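Local structure of putative protein (Neisseria meningitidis, 2O3G) at residues Ile59-Val62 / Gly63-Ala66. The protein is an uncharacterised UPF0053-family membrane protein, possibly able to bind flavin adenine dinucleotide, of which this chain is the transporter-associated domain. Numbering follows the deposited sequence.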
# COMPACT_ATOMS: atom_id res chain seq x y z
N ILE A 59 12.61 -0.41 4.29
CA ILE A 59 11.91 -1.69 4.32
C ILE A 59 10.95 -1.60 5.47
O ILE A 59 11.40 -1.44 6.60
CB ILE A 59 12.77 -2.92 4.56
CG1 ILE A 59 14.13 -2.76 3.89
CG2 ILE A 59 12.05 -4.21 3.98
CD1 ILE A 59 14.09 -2.76 2.34
N PRO A 60 9.63 -1.65 5.18
CA PRO A 60 8.69 -1.49 6.25
C PRO A 60 8.60 -2.72 7.14
O PRO A 60 8.44 -3.82 6.67
CB PRO A 60 7.39 -1.25 5.48
CG PRO A 60 7.54 -2.00 4.25
CD PRO A 60 8.96 -1.80 3.87
N ASP A 61 8.69 -2.54 8.45
CA ASP A 61 8.32 -3.61 9.37
C ASP A 61 6.83 -3.78 9.46
O ASP A 61 6.07 -2.93 9.04
CB ASP A 61 8.76 -3.24 10.76
CG ASP A 61 10.24 -3.25 10.89
OD1 ASP A 61 10.81 -4.23 10.32
OD2 ASP A 61 10.83 -2.29 11.50
N VAL A 62 6.41 -4.85 10.11
CA VAL A 62 5.03 -4.97 10.48
C VAL A 62 4.63 -3.75 11.32
O VAL A 62 5.45 -3.21 12.11
CB VAL A 62 4.78 -6.26 11.19
CG1 VAL A 62 3.38 -6.24 11.75
CG2 VAL A 62 4.97 -7.43 10.21
N GLY A 63 3.42 -3.26 11.08
CA GLY A 63 2.95 -2.08 11.78
C GLY A 63 3.61 -0.76 11.41
O GLY A 63 3.32 0.28 12.02
N ASP A 64 4.50 -0.78 10.41
CA ASP A 64 4.79 0.47 9.66
C ASP A 64 3.64 0.76 8.68
O ASP A 64 2.90 -0.16 8.23
CB ASP A 64 6.14 0.40 8.91
CG ASP A 64 7.37 0.49 9.84
OD1 ASP A 64 8.52 0.61 9.33
OD2 ASP A 64 7.20 0.41 11.08
N PHE A 65 3.49 2.04 8.34
CA PHE A 65 2.36 2.39 7.49
C PHE A 65 2.72 3.59 6.69
O PHE A 65 3.62 4.33 7.02
CB PHE A 65 1.13 2.69 8.35
CG PHE A 65 1.36 3.82 9.28
CD1 PHE A 65 1.91 3.60 10.55
CD2 PHE A 65 1.10 5.12 8.88
CE1 PHE A 65 2.25 4.67 11.42
CE2 PHE A 65 1.39 6.21 9.72
CZ PHE A 65 1.97 5.98 11.01
N ALA A 66 1.99 3.84 5.63
CA ALA A 66 2.28 5.00 4.84
C ALA A 66 1.01 5.64 4.63
O ALA A 66 0.04 4.93 4.29
CB ALA A 66 2.85 4.58 3.47
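The flat carboxylate of Asp64 reaches back to Pro60 and Asp61 across a type II beta turn, Asp61 to Asp64, while the Phe65 ring takes no part in the turn, with Gly63 O in plane at its edge. OD1 of the carboxylate lies 3.7 Å from Pro60 CA and accepts a weak hydrogen bond from Asp61 N, 3.3 Å from Asp64 OD1. The other oxygen, OD2, comes alongside the Asp61 side chain, with Asp61 CB 4.0 Å from Asp64 OD2. Asp64 holds CG anti to its own carbonyl carbon (chi1 -73°), which turns the carboxylate over the first residue of the turn. The pyrrolidine of Pro60 packs with its CB 4.0 Å from Asp64 CB, and beyond this contact it touches Ile52 of helix 48-56. Asp61 OD2 and Asp64 OD1 are 4.3 Å apart, so the two carboxylates probably repel each other mildly, which the weak bond from Asp61 N may partly offset. At the turn corner Gly63 has a positive phi of 71°, a conformation that favours glycine; the bond from CA to CB of the surface residue Val62 points away, yet CG1 still lies against Gly63 N, and the side chain touches Lys78. The turn ends the loop that follows helix 48-56 and leads into strand 65-68, outermost in this chain's antiparallel sheet; Gly63 and Asp64 already make backbone hydrogen bonds to Val75 of strand 71-79. The turn closes where Asp64 N donates to Asp61 O over 3.0 Å.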